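Local structure of glutaredoxin 2 (Salmonella enterica subsp. enterica serovar Typhimurium, 3IR4) at residues L80-L93 with V167-L181. The protein binds glutathione and, as a glutaredoxin built on a glutathione S-transferase-like fold, probably catalyses glutathione-dependent thiol-disulfide exchange. Residues are numbered along the deposited sequence; the frame is centred on the assembly and turned at random.
Sequences LLTGKRNPAIEEWL and VNGELSEDDIHLFPL. With SO4 (sulfate ion), chain F.
Asp174, buried at the start of helix 173-185, holds the linker ahead of helix 87-97 with both carboxylate oxygens. OD2 takes the backbone N of Asn86 on its syn side in a nearly straight bond (2.8 Å) and the amide ND2 of Asn168 on its anti side; that same ND2 also reaches Lys84 O at 3.1 Å. OD1 is met from above the carboxylate plane by Arg85 NE (3.0 Å, 178°), a salt bridge with the guanidinium and carboxylate planes 77° apart. Beyond Asp174, toward Leu181, the packing is apolar: Ile89 lays CG2 against Asp174 CB and CD1 on Val167 CG2, while Leu93 CD2 meets Leu181 CD2 at 3.6 Å and Leu178 CD1. Trp92 CZ3 touches Leu178 CD1 and Leu181 CD2, its NE1 being bonded to Asp153 O. Both helices are capped where they begin, by Asn86 and by a Ser172-Asp175 capping box; Ser172 OG accepts from Asp174 N and Asp175 OD2 from Ser172 N, a Ser-x-x-Asp pair consistent with the N-capping box of glutathione S-transferase C-terminal domains. Residues 80-86 belong to the linker between the thioredoxin-like and all-helical domains. Gly83 N donates to Leu171 O (2.8 Å), and Leu81 CD2 presses on the Ser172 carbonyl carbon at 3.4 Å. The outer side is wetter. There the Arg85 chain, bent at chi3 (72°), lays its guanidinium over Glu173 CB and sends NH1 to O1 and NH2 to O2 of a sulfate, probably from the crystallisation liquor; His177 NE2 donates to sulfate O3 at 2.9 Å, in its ring plane. Waters bridge Arg85 NH2 to Asp174 OD1, Lys84 O to Glu170 O, and Gly83 O to Glu173 OE1, whose OE2 is bonded to His70 NE2.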
loop_
_atom_site.group_PDB
_atom_site.type_symbol
_atom_site.label_atom_id
_atom_site.label_comp_id
_atom_site.label_asym_id
_atom_site.label_seq_id
_atom_site.Cartn_x
_atom_site.Cartn_y
_atom_site.Cartn_z
ATOM N N LEU A 80 14.873 11.712 -3.651
ATOM C CA LEU A 80 15.260 10.902 -2.502
ATOM C C LEU A 80 15.561 9.463 -2.873
ATOM O O LEU A 80 16.207 8.769 -2.091
ATOM C CB LEU A 80 14.177 10.923 -1.433
ATOM C CG LEU A 80 13.920 12.243 -0.714
ATOM C CD1 LEU A 80 12.998 12.031 0.478
ATOM C CD2 LEU A 80 15.224 12.878 -0.238
ATOM N N LEU A 81 15.062 8.981 -4.012
ATOM C CA LEU A 81 15.287 7.593 -4.422
ATOM C C LEU A 81 16.687 7.515 -5.035
ATOM O O LEU A 81 16.887 7.765 -6.230
ATOM C CB LEU A 81 14.201 7.121 -5.380
ATOM C CG LEU A 81 12.805 6.973 -4.742
ATOM C CD1 LEU A 81 11.742 6.911 -5.827
ATOM C CD2 LEU A 81 12.745 5.754 -3.851
ATOM N N THR A 82 17.655 7.230 -4.179
ATOM C CA THR A 82 19.055 7.246 -4.575
ATOM C C THR A 82 19.784 5.929 -4.389
ATOM O O THR A 82 20.945 5.824 -4.737
ATOM C CB THR A 82 19.825 8.347 -3.811
ATOM O OG1 THR A 82 19.796 8.019 -2.427
ATOM C CG2 THR A 82 19.279 9.734 -4.099
ATOM N N GLY A 83 19.095 4.940 -3.831
ATOM C CA GLY A 83 19.733 3.687 -3.475
ATOM C C GLY A 83 19.618 2.556 -4.471
ATOM O O GLY A 83 18.708 2.501 -5.277
ATOM N N LYS A 84 20.532 1.603 -4.330
ATOM C CA LYS A 84 20.449 0.360 -5.045
ATOM C C LYS A 84 19.286 -0.460 -4.513
ATOM O O LYS A 84 18.781 -0.237 -3.398
ATOM C CB LYS A 84 21.746 -0.445 -4.896
ATOM C CG LYS A 84 22.008 -1.014 -3.501
ATOM C CD LYS A 84 23.320 -1.766 -3.408
ATOM C CE LYS A 84 24.524 -0.889 -3.484
ATOM N NZ LYS A 84 24.618 0.036 -2.327
ATOM N N ARG A 85 18.879 -1.398 -5.341
ATOM C CA ARG A 85 17.866 -2.372 -4.979
ATOM C C ARG A 85 18.507 -3.722 -4.741
ATOM O O ARG A 85 19.589 -4.000 -5.241
ATOM C CB ARG A 85 16.806 -2.451 -6.042
ATOM C CG ARG A 85 16.071 -1.123 -6.077
ATOM C CD ARG A 85 15.104 -1.004 -7.168
ATOM N NE ARG A 85 13.913 -1.820 -6.959
ATOM C CZ ARG A 85 12.959 -1.891 -7.868
ATOM N NH1 ARG A 85 13.040 -1.181 -8.979
ATOM N NH2 ARG A 85 11.923 -2.664 -7.659
ATOM N N ASN A 86 17.831 -4.568 -3.983
ATOM C CA ASN A 86 18.314 -5.860 -3.578
ATOM C C ASN A 86 17.426 -6.926 -4.240
ATOM O O ASN A 86 16.236 -7.021 -3.929
ATOM C CB ASN A 86 18.240 -5.979 -2.045
ATOM C CG ASN A 86 18.767 -7.299 -1.543
ATOM O OD1 ASN A 86 19.094 -8.189 -2.344
ATOM N ND2 ASN A 86 18.865 -7.453 -0.227
ATOM N N PRO A 87 17.990 -7.744 -5.145
ATOM C CA PRO A 87 17.180 -8.765 -5.767
ATOM C C PRO A 87 16.459 -9.672 -4.748
ATOM O O PRO A 87 15.379 -10.208 -5.062
ATOM C CB PRO A 87 18.203 -9.552 -6.581
ATOM C CG PRO A 87 19.226 -8.528 -6.949
ATOM C CD PRO A 87 19.364 -7.736 -5.679
ATOM N N ALA A 88 17.065 -9.898 -3.583
ATOM C CA ALA A 88 16.432 -10.710 -2.540
ATOM C C ALA A 88 15.094 -10.122 -2.084
ATOM O O ALA A 88 14.159 -10.865 -1.745
ATOM C CB ALA A 88 17.359 -10.934 -1.335
ATOM N N ILE A 89 14.983 -8.795 -2.057
ATOM C CA ILE A 89 13.749 -8.134 -1.629
ATOM C C ILE A 89 12.667 -8.314 -2.698
ATOM O O ILE A 89 11.535 -8.627 -2.394
ATOM C CB ILE A 89 13.991 -6.653 -1.286
ATOM C CG1 ILE A 89 14.914 -6.548 -0.052
ATOM C CG2 ILE A 89 12.685 -5.923 -1.050
ATOM C CD1 ILE A 89 14.372 -7.018 1.256
ATOM N N GLU A 90 13.029 -8.159 -3.968
ATOM C CA GLU A 90 12.086 -8.362 -5.053
ATOM C C GLU A 90 11.543 -9.803 -4.980
ATOM O O GLU A 90 10.358 -10.027 -5.136
ATOM C CB GLU A 90 12.746 -8.068 -6.395
ATOM C CG GLU A 90 11.856 -8.251 -7.605
ATOM C CD GLU A 90 12.616 -8.039 -8.908
ATOM O OE1 GLU A 90 13.631 -8.748 -9.124
ATOM O OE2 GLU A 90 12.196 -7.185 -9.710
ATOM N N GLU A 91 12.419 -10.756 -4.719
ATOM C CA GLU A 91 12.037 -12.166 -4.657
ATOM C C GLU A 91 11.132 -12.445 -3.458
ATOM O O GLU A 91 10.109 -13.129 -3.584
ATOM C CB GLU A 91 13.300 -13.018 -4.590
ATOM C CG GLU A 91 13.135 -14.504 -4.307
ATOM C CD GLU A 91 14.507 -15.231 -4.177
ATOM O OE1 GLU A 91 15.293 -14.992 -3.211
ATOM O OE2 GLU A 91 14.798 -16.073 -5.042
ATOM N N TRP A 92 11.465 -11.858 -2.314
ATOM C CA TRP A 92 10.680 -12.041 -1.104
ATOM C C TRP A 92 9.282 -11.470 -1.319
ATOM O O TRP A 92 8.286 -12.099 -0.961
ATOM C CB TRP A 92 11.391 -11.356 0.067
ATOM C CG TRP A 92 10.770 -11.623 1.402
ATOM C CD1 TRP A 92 11.074 -12.636 2.262
ATOM C CD2 TRP A 92 9.737 -10.875 2.020
ATOM N NE1 TRP A 92 10.288 -12.564 3.374
ATOM C CE2 TRP A 92 9.440 -11.499 3.240
ATOM C CE3 TRP A 92 9.021 -9.741 1.652
ATOM C CZ2 TRP A 92 8.480 -11.000 4.111
ATOM C CZ3 TRP A 92 8.049 -9.261 2.512
ATOM C CH2 TRP A 92 7.779 -9.900 3.717
ATOM N N LEU A 93 9.209 -10.262 -1.875
ATOM C CA LEU A 93 7.948 -9.623 -2.142
ATOM C C LEU A 93 7.108 -10.427 -3.104
ATOM O O LEU A 93 5.896 -10.552 -2.890
ATOM C CB LEU A 93 8.161 -8.214 -2.691
ATOM C CG LEU A 93 8.591 -7.181 -1.666
ATOM C CD1 LEU A 93 9.006 -5.895 -2.390
ATOM C CD2 LEU A 93 7.434 -6.939 -0.668
ATOM N N VAL A 167 15.394 0.094 3.417
ATOM C CA VAL A 167 15.584 -1.361 3.453
ATOM C C VAL A 167 16.971 -1.797 2.996
ATOM O O VAL A 167 17.525 -2.758 3.524
ATOM C CB VAL A 167 14.431 -2.115 2.721
ATOM C CG1 VAL A 167 14.380 -1.771 1.256
ATOM C CG2 VAL A 167 14.545 -3.613 2.929
ATOM N N ASN A 168 17.544 -1.071 2.046
ATOM C CA ASN A 168 18.888 -1.387 1.550
ATOM C C ASN A 168 19.965 -0.424 2.019
ATOM O O ASN A 168 21.111 -0.566 1.583
ATOM C CB ASN A 168 18.863 -1.482 0.021
ATOM C CG ASN A 168 17.828 -2.479 -0.490
ATOM O OD1 ASN A 168 17.567 -3.492 0.150
ATOM N ND2 ASN A 168 17.171 -2.135 -1.568
ATOM N N GLY A 169 19.637 0.509 2.916
ATOM C CA GLY A 169 20.626 1.468 3.455
ATOM C C GLY A 169 20.370 2.874 2.977
ATOM O O GLY A 169 20.471 3.808 3.743
ATOM N N GLU A 170 20.101 3.028 1.677
ATOM C CA GLU A 170 19.695 4.304 1.073
ATOM C C GLU A 170 18.314 4.042 0.497
ATOM O O GLU A 170 18.061 2.969 -0.029
ATOM C CB GLU A 170 20.609 4.743 -0.084
ATOM C CG GLU A 170 22.022 5.169 0.258
ATOM C CD GLU A 170 22.820 5.458 -0.989
ATOM O OE1 GLU A 170 22.277 6.085 -1.920
ATOM O OE2 GLU A 170 23.972 5.028 -1.053
ATOM N N LEU A 171 17.429 5.025 0.575
ATOM C CA LEU A 171 16.061 4.874 0.083
ATOM C C LEU A 171 16.060 4.447 -1.368
ATOM O O LEU A 171 16.795 5.013 -2.191
ATOM C CB LEU A 171 15.293 6.191 0.213
ATOM C CG LEU A 171 13.782 6.063 0.086
ATOM C CD1 LEU A 171 13.128 5.536 1.387
ATOM C CD2 LEU A 171 13.177 7.405 -0.358
ATOM N N SER A 172 15.226 3.480 -1.686
ATOM C CA SER A 172 15.141 2.940 -3.043
ATOM C C SER A 172 13.687 2.537 -3.352
ATOM O O SER A 172 12.811 2.544 -2.484
ATOM C CB SER A 172 16.034 1.711 -3.216
ATOM O OG SER A 172 15.492 0.578 -2.542
ATOM N N GLU A 173 13.453 2.108 -4.594
ATOM C CA GLU A 173 12.137 1.634 -4.964
ATOM C C GLU A 173 11.762 0.379 -4.169
ATOM O O GLU A 173 10.570 0.068 -4.066
ATOM C CB GLU A 173 12.031 1.391 -6.465
ATOM C CG GLU A 173 12.039 2.666 -7.323
ATOM C CD GLU A 173 13.427 3.274 -7.550
ATOM O OE1 GLU A 173 14.454 2.677 -7.120
ATOM O OE2 GLU A 173 13.468 4.336 -8.202
ATOM N N ASP A 174 12.726 -0.353 -3.595
ATOM C CA ASP A 174 12.351 -1.469 -2.720
ATOM C C ASP A 174 11.543 -0.997 -1.528
ATOM O O ASP A 174 10.651 -1.704 -1.072
ATOM C CB ASP A 174 13.567 -2.267 -2.251
ATOM C CG ASP A 174 14.199 -3.122 -3.352
ATOM O OD1 ASP A 174 13.568 -3.338 -4.409
ATOM O OD2 ASP A 174 15.328 -3.620 -3.096
ATOM N N ASP A 175 11.830 0.187 -1.000
ATOM C CA ASP A 175 11.039 0.762 0.091
ATOM C C ASP A 175 9.612 1.056 -0.357
ATOM O O ASP A 175 8.644 0.859 0.378
ATOM C CB ASP A 175 11.686 2.034 0.627
ATOM C CG ASP A 175 13.021 1.760 1.246
ATOM O OD1 ASP A 175 13.020 1.138 2.329
ATOM O OD2 ASP A 175 14.060 2.114 0.659
ATOM N N ILE A 176 9.500 1.578 -1.581
ATOM C CA ILE A 176 8.212 1.903 -2.161
ATOM C C ILE A 176 7.360 0.633 -2.272
ATOM O O ILE A 176 6.168 0.646 -1.998
ATOM C CB ILE A 176 8.370 2.590 -3.528
ATOM C CG1 ILE A 176 9.194 3.891 -3.403
ATOM C CG2 ILE A 176 7.011 2.830 -4.138
ATOM C CD1 ILE A 176 8.565 4.995 -2.557
ATOM N N HIS A 177 7.956 -0.481 -2.668
ATOM C CA HIS A 177 7.204 -1.734 -2.786
ATOM C C HIS A 177 6.990 -2.436 -1.449
ATOM O O HIS A 177 5.970 -3.111 -1.266
ATOM C CB HIS A 177 7.871 -2.674 -3.792
ATOM C CG HIS A 177 7.836 -2.168 -5.182
ATOM N ND1 HIS A 177 6.665 -1.875 -5.842
ATOM C CD2 HIS A 177 8.844 -1.846 -6.022
ATOM C CE1 HIS A 177 6.961 -1.433 -7.051
ATOM N NE2 HIS A 177 8.276 -1.404 -7.182
ATOM N N LEU A 178 7.925 -2.329 -0.518
ATOM C CA LEU A 178 7.818 -3.062 0.733
ATOM C C LEU A 178 6.869 -2.433 1.760
ATOM O O LEU A 178 6.052 -3.122 2.380
ATOM C CB LEU A 178 9.221 -3.220 1.367
ATOM C CG LEU A 178 9.280 -3.888 2.720
ATOM C CD1 LEU A 178 8.703 -5.341 2.660
ATOM C CD2 LEU A 178 10.700 -3.872 3.253
ATOM N N PHE A 179 6.998 -1.134 1.996
ATOM C CA PHE A 179 6.199 -0.495 3.013
ATOM C C PHE A 179 4.676 -0.735 2.870
ATOM O O PHE A 179 4.038 -1.050 3.863
ATOM C CB PHE A 179 6.515 0.989 3.182
ATOM C CG PHE A 179 5.608 1.660 4.170
ATOM C CD1 PHE A 179 5.702 1.365 5.529
ATOM C CD2 PHE A 179 4.607 2.496 3.739
ATOM C CE1 PHE A 179 4.870 1.940 6.437
ATOM C CE2 PHE A 179 3.745 3.086 4.663
ATOM C CZ PHE A 179 3.868 2.792 6.011
ATOM N N PRO A 180 4.109 -0.620 1.664
ATOM C CA PRO A 180 2.653 -0.816 1.567
ATOM C C PRO A 180 2.207 -2.192 2.049
ATOM O O PRO A 180 1.126 -2.318 2.654
ATOM C CB PRO A 180 2.370 -0.604 0.091
ATOM C CG PRO A 180 3.486 0.303 -0.387
ATOM C CD PRO A 180 4.683 -0.157 0.385
ATOM N N LEU A 181 2.984 -3.221 1.732
ATOM C CA LEU A 181 2.669 -4.564 2.189
ATOM C C LEU A 181 2.681 -4.638 3.722
ATOM O O LEU A 181 1.757 -5.153 4.349
ATOM C CB LEU A 181 3.664 -5.552 1.570
ATOM C CG LEU A 181 3.567 -6.978 2.077
ATOM C CD1 LEU A 181 2.184 -7.575 1.826
ATOM C CD2 LEU A 181 4.663 -7.813 1.429
HETATM S S SO4 F . 9.830 -1.689 -10.597
HETATM O O1 SO4 F . 11.163 -1.279 -11.099
HETATM O O2 SO4 F . 10.060 -2.936 -9.838
HETATM O O3 SO4 F . 9.348 -0.610 -9.732
HETATM O O4 SO4 F . 8.980 -1.962 -11.747
HETATM O O HOH W 1 16.421 4.241 -5.797
HETATM O O HOH W 2 19.997 1.245 -1.239
HETATM O O HOH W 3 22.907 2.342 -2.866
HETATM O O HOH W 4 11.273 -4.644 -5.533
HETATM O O HOH W 5 18.494 -5.422 1.839
HETATM O O HOH W 6 14.636 -5.473 -5.712
#